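Local coordinates for protein putative ABC transporter subunit, substrate-binding component (Rhodopseudomonas palustris, PDB 4EVQ) that binds 4-hydroxybenzoate and, as the solute-binding component of an ABC transporter, probably delivers such lignin-derived aromatic compounds for uptake, at residues Val291-Val304 / Leu317-Arg330. Residues are numbered along the deposited sequence; the frame is centred on the assembly and turned at random.
Sequences VQGWDAGQLLDAGV and LNAAMAAASFASPR
Asp295 OD2 is gripped by two side chains of 317-330. In the one of its two conformers described here, Arg330 NH2 reaches its anti lone pair at 2.7 Å with a nearly straight N-H...O angle of 170°, and the carboxylate and guanidinium planes lie only 11° apart, evidence of an in-plane salt bridge; Arg330 NE adds a weak, bent bond. Ser328 OG donates to the same OD2 in a very short bond of 2.5 Å. That hydroxyl also accepts from Arg330 N, an ST turn that sets serine and arginine on one acceptor. The other oxygen, OD1, takes Gln298 NE2 from one helical turn on. The second N-H of this amide goes to Ala327 O (2.9 Å), and water 1 links Gln298 OE1 to the same carbonyl. The glutamine's aliphatic part makes a CH-pi contact: CB stands over one face of the Phe326 ring, 3.7 Å from its centroid. On strand 331-334 of this hairpin, the Phe333 ring meets that of Phe326, nearly parallel to it. Trp294 CD1 meets Pro329 CD at 3.7 Å, while its NE1 bonds Glu270.

Farther along, Leu299 CG anti to the backbone N (chi1 -175°) carries CD1 to Ala324 CB at 3.7 Å. Gly303 lets the helices come close: a beta carbon there would clash with Leu317 CD2 and CG of Met321 (a selenomethionine), and the axes of 291-304 and 317-322 approach to 7.7 Å. An alanine in place of Asp295 would probably leave the buried Arg330 guanidinium without its counter-charge and Ser328 OG without its acceptor. Within this periplasmic binding protein fold, Gln292, whose side chain lies about 7 Å from bound 4-hydroxybenzoate, hydrogen-bonds His261 and Asn113; the paired charges probably offset one another where the hairpin meets the ligand-side end of helix 288-306.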
loop_
_atom_site.group_PDB
_atom_site.type_symbol
_atom_site.label_atom_id
_atom_site.label_comp_id
_atom_site.label_asym_id
_atom_site.label_seq_id
_atom_site.Cartn_x
_atom_site.Cartn_y
_atom_site.Cartn_z
ATOM N N VAL A 291 -3.280 0.596 -8.532
ATOM C CA VAL A 291 -2.233 -0.202 -9.124
ATOM C C VAL A 291 -2.077 -1.500 -8.381
ATOM O O VAL A 291 -1.889 -2.572 -8.999
ATOM C CB VAL A 291 -0.907 0.563 -9.099
ATOM C CG1 VAL A 291 0.259 -0.306 -9.543
ATOM C CG2 VAL A 291 -0.963 1.795 -9.992
ATOM N N GLN A 292 -2.072 -1.464 -7.059
ATOM C CA GLN A 292 -1.897 -2.635 -6.244
ATOM C C GLN A 292 -3.035 -3.632 -6.447
ATOM O O GLN A 292 -2.797 -4.846 -6.440
ATOM C CB GLN A 292 -1.734 -2.258 -4.762
ATOM C CG GLN A 292 -0.417 -1.524 -4.508
ATOM C CD GLN A 292 -0.307 -0.819 -3.166
ATOM O OE1 GLN A 292 0.743 -0.313 -2.837
ATOM N NE2 GLN A 292 -1.383 -0.793 -2.394
ATOM N N GLY A 293 -4.243 -3.161 -6.650
ATOM C CA GLY A 293 -5.383 -4.026 -6.968
ATOM C C GLY A 293 -5.272 -4.622 -8.342
ATOM O O GLY A 293 -5.530 -5.822 -8.541
ATOM N N TRP A 294 -4.928 -3.821 -9.314
ATOM C CA TRP A 294 -4.688 -4.318 -10.656
ATOM C C TRP A 294 -3.654 -5.427 -10.661
ATOM O O TRP A 294 -3.829 -6.484 -11.320
ATOM C CB TRP A 294 -4.217 -3.137 -11.494
ATOM C CG TRP A 294 -3.794 -3.415 -12.915
ATOM C CD1 TRP A 294 -2.523 -3.673 -13.339
ATOM C CD2 TRP A 294 -4.599 -3.318 -14.104
ATOM N NE1 TRP A 294 -2.501 -3.778 -14.700
ATOM C CE2 TRP A 294 -3.750 -3.556 -15.206
ATOM C CE3 TRP A 294 -5.948 -3.078 -14.338
ATOM C CZ2 TRP A 294 -4.209 -3.575 -16.534
ATOM C CZ3 TRP A 294 -6.396 -3.045 -15.661
ATOM C CH2 TRP A 294 -5.533 -3.291 -16.739
ATOM N N ASP A 295 -2.565 -5.234 -9.948
ATOM C CA ASP A 295 -1.518 -6.232 -9.923
ATOM C C ASP A 295 -1.877 -7.457 -9.121
ATOM O O ASP A 295 -1.342 -8.552 -9.406
ATOM C CB ASP A 295 -0.197 -5.635 -9.431
ATOM C CG ASP A 295 0.427 -4.690 -10.460
ATOM O OD1 ASP A 295 0.195 -4.868 -11.684
ATOM O OD2 ASP A 295 1.194 -3.782 -10.058
ATOM N N ALA A 296 -2.743 -7.333 -8.138
ATOM C CA ALA A 296 -3.314 -8.517 -7.494
ATOM C C ALA A 296 -4.057 -9.314 -8.548
ATOM O O ALA A 296 -3.936 -10.553 -8.556
ATOM C CB ALA A 296 -4.228 -8.123 -6.352
ATOM N N GLY A 297 -4.774 -8.653 -9.451
ATOM C CA GLY A 297 -5.439 -9.327 -10.570
ATOM C C GLY A 297 -4.435 -9.990 -11.470
ATOM O O GLY A 297 -4.630 -11.170 -11.816
ATOM N N GLN A 298 -3.351 -9.327 -11.841
ATOM C CA GLN A 298 -2.347 -9.992 -12.675
ATOM C C GLN A 298 -1.699 -11.190 -11.994
ATOM O O GLN A 298 -1.401 -12.232 -12.646
ATOM C CB GLN A 298 -1.260 -9.005 -13.079
ATOM C CG GLN A 298 -1.740 -7.772 -13.811
ATOM C CD GLN A 298 -0.643 -7.215 -14.700
ATOM O OE1 GLN A 298 -0.392 -7.725 -15.804
ATOM N NE2 GLN A 298 0.002 -6.162 -14.250
ATOM N N LEU A 299 -1.421 -11.092 -10.707
ATOM C CA LEU A 299 -0.791 -12.178 -9.991
ATOM C C LEU A 299 -1.744 -13.372 -9.912
ATOM O O LEU A 299 -1.337 -14.534 -10.139
ATOM C CB LEU A 299 -0.407 -11.695 -8.596
ATOM C CG LEU A 299 0.384 -12.687 -7.756
ATOM C CD1 LEU A 299 1.726 -13.046 -8.418
ATOM C CD2 LEU A 299 0.588 -12.179 -6.331
ATOM N N LEU A 300 -3.009 -13.132 -9.578
ATOM C CA LEU A 300 -3.983 -14.200 -9.558
ATOM C C LEU A 300 -4.133 -14.797 -10.916
ATOM O O LEU A 300 -4.230 -16.044 -11.023
ATOM C CB LEU A 300 -5.321 -13.665 -9.033
ATOM C CG LEU A 300 -6.420 -14.736 -8.889
ATOM C CD1 LEU A 300 -5.954 -15.892 -8.019
ATOM C CD2 LEU A 300 -7.684 -14.121 -8.316
ATOM N N ASP A 301 -4.176 -14.015 -11.978
ATOM C CA ASP A 301 -4.283 -14.556 -13.326
ATOM C C ASP A 301 -3.136 -15.509 -13.607
ATOM O O ASP A 301 -3.353 -16.576 -14.205
ATOM C CB ASP A 301 -4.258 -13.370 -14.326
ATOM C CG ASP A 301 -4.906 -13.680 -15.680
ATOM O OD1 ASP A 301 -5.588 -14.680 -15.838
ATOM O OD2 ASP A 301 -4.771 -12.814 -16.569
ATOM N N ALA A 302 -1.928 -15.170 -13.199
ATOM C CA ALA A 302 -0.772 -16.019 -13.422
ATOM C C ALA A 302 -0.974 -17.359 -12.726
ATOM O O ALA A 302 -0.657 -18.446 -13.295
ATOM C CB ALA A 302 0.487 -15.346 -12.935
ATOM N N GLY A 303 -1.467 -17.329 -11.492
ATOM C CA GLY A 303 -1.697 -18.544 -10.724
ATOM C C GLY A 303 -2.769 -19.406 -11.372
ATOM O O GLY A 303 -2.550 -20.608 -11.612
ATOM N N VAL A 304 -3.910 -18.837 -11.706
ATOM C CA VAL A 304 -5.024 -19.595 -12.266
ATOM C C VAL A 304 -4.662 -20.143 -13.651
ATOM O O VAL A 304 -4.984 -21.292 -13.982
ATOM C CB VAL A 304 -6.306 -18.743 -12.348
ATOM C CG1 VAL A 304 -7.416 -19.581 -12.946
ATOM C CG2 VAL A 304 -6.715 -18.270 -11.000
ATOM N N LEU A 317 -1.073 -23.641 -7.825
ATOM C CA LEU A 317 -1.477 -22.269 -8.046
ATOM C C LEU A 317 -0.578 -21.302 -7.250
ATOM O O LEU A 317 -0.040 -20.355 -7.815
ATOM C CB LEU A 317 -2.938 -22.136 -7.639
ATOM C CG LEU A 317 -3.594 -20.782 -8.022
ATOM C CD1 LEU A 317 -5.113 -20.923 -8.067
ATOM C CD2 LEU A 317 -3.231 -19.656 -7.059
ATOM N N ASN A 318 -0.358 -21.586 -5.969
ATOM C CA ASN A 318 0.474 -20.715 -5.136
ATOM C C ASN A 318 1.914 -20.719 -5.618
ATOM O O ASN A 318 2.569 -19.682 -5.632
ATOM C CB ASN A 318 0.377 -21.147 -3.667
ATOM C CG ASN A 318 -0.959 -20.817 -3.054
ATOM O OD1 ASN A 318 -1.550 -19.834 -3.370
ATOM N ND2 ASN A 318 -1.411 -21.645 -2.154
ATOM N N ALA A 319 2.422 -21.887 -6.046
ATOM C CA ALA A 319 3.823 -21.922 -6.484
ATOM C C ALA A 319 3.989 -21.059 -7.755
ATOM O O ALA A 319 5.011 -20.411 -7.980
ATOM C CB ALA A 319 4.269 -23.372 -6.745
ATOM N N ALA A 320 2.980 -21.081 -8.609
ATOM C CA ALA A 320 3.034 -20.285 -9.813
ATOM C C ALA A 320 3.022 -18.790 -9.510
ATOM O O ALA A 320 3.715 -18.022 -10.175
ATOM C CB ALA A 320 1.912 -20.668 -10.744
HETATM N N MSE A 321 2.240 -18.380 -8.517
HETATM C CA MSE A 321 2.255 -16.986 -8.123
HETATM C C MSE A 321 3.615 -16.602 -7.561
HETATM O O MSE A 321 4.099 -15.497 -7.806
HETATM C CB MSE A 321 1.134 -16.740 -7.129
HETATM C CG MSE A 321 -0.217 -16.875 -7.784
HETATM SE SE MSE A 321 -1.709 -15.952 -6.929
HETATM C CE MSE A 321 -1.658 -16.904 -5.277
ATOM N N ALA A 322 4.238 -17.476 -6.792
ATOM C CA ALA A 322 5.528 -17.138 -6.224
ATOM C C ALA A 322 6.580 -16.847 -7.274
ATOM O O ALA A 322 7.441 -15.966 -7.081
ATOM C CB ALA A 322 5.991 -18.262 -5.294
ATOM N N ALA A 323 6.489 -17.549 -8.393
ATOM C CA ALA A 323 7.439 -17.435 -9.493
ATOM C C ALA A 323 7.010 -16.418 -10.538
ATOM O O ALA A 323 7.703 -16.210 -11.534
ATOM C CB ALA A 323 7.607 -18.806 -10.130
ATOM N N ALA A 324 5.885 -15.759 -10.319
ATOM C CA ALA A 324 5.350 -14.903 -11.356
ATOM C C ALA A 324 6.189 -13.649 -11.594
ATOM O O ALA A 324 6.812 -13.080 -10.681
ATOM C CB ALA A 324 3.915 -14.532 -11.055
ATOM N N SER A 325 6.205 -13.220 -12.839
ATOM C CA SER A 325 6.670 -11.880 -13.135
ATOM C C SER A 325 5.925 -11.401 -14.384
ATOM O O SER A 325 5.585 -12.159 -15.304
ATOM C CB SER A 325 8.181 -11.817 -13.267
ATOM O OG SER A 325 8.542 -12.609 -14.353
ATOM N N PHE A 326 5.613 -10.128 -14.354
ATOM C CA PHE A 326 4.777 -9.525 -15.372
ATOM C C PHE A 326 5.053 -8.040 -15.309
ATOM O O PHE A 326 5.690 -7.515 -14.375
ATOM C CB PHE A 326 3.275 -9.834 -15.159
ATOM C CG PHE A 326 2.787 -9.594 -13.754
ATOM C CD1 PHE A 326 2.503 -8.328 -13.305
ATOM C CD2 PHE A 326 2.636 -10.659 -12.879
ATOM C CE1 PHE A 326 2.053 -8.125 -11.981
ATOM C CE2 PHE A 326 2.220 -10.463 -11.587
ATOM C CZ PHE A 326 1.912 -9.186 -11.137
ATOM N N ALA A 327 4.603 -7.353 -16.333
ATOM C CA ALA A 327 4.723 -5.912 -16.333
ATOM C C ALA A 327 3.575 -5.312 -15.529
ATOM O O ALA A 327 2.384 -5.577 -15.761
ATOM C CB ALA A 327 4.712 -5.411 -17.707
ATOM N N SER A 328 3.963 -4.481 -14.571
ATOM C CA SER A 328 3.041 -3.686 -13.776
ATOM C C SER A 328 3.050 -2.263 -14.302
ATOM O O SER A 328 4.040 -1.829 -14.847
ATOM C CB SER A 328 3.539 -3.690 -12.325
ATOM O OG SER A 328 2.872 -2.679 -11.534
ATOM N N PRO A 329 2.007 -1.479 -14.010
ATOM C CA PRO A 329 2.083 -0.040 -14.183
ATOM C C PRO A 329 3.330 0.552 -13.505
ATOM O O PRO A 329 3.840 1.584 -13.938
ATOM C CB PRO A 329 0.756 0.450 -13.567
ATOM C CG PRO A 329 -0.191 -0.658 -13.886
ATOM C CD PRO A 329 0.661 -1.904 -13.605
ATOM N N ARG A 330 3.858 -0.076 -12.460
ATOM C CA ARG A 330 5.105 0.393 -11.809
ATOM C C ARG A 330 6.335 0.205 -12.680
ATOM O O ARG A 330 7.306 0.963 -12.781
ATOM C CB ARG A 330 5.295 -0.422 -10.540
ATOM C CG ARG A 330 4.245 0.021 -9.542
ATOM C CD ARG A 330 4.242 -0.771 -8.246
ATOM N NE ARG A 330 3.378 -1.945 -8.366
ATOM C CZ ARG A 330 3.080 -2.766 -7.371
ATOM N NH1 ARG A 330 3.615 -2.597 -6.178
ATOM N NH2 ARG A 330 2.201 -3.738 -7.575
HETATM O O HOH W 1 0.672 -6.624 -17.924
#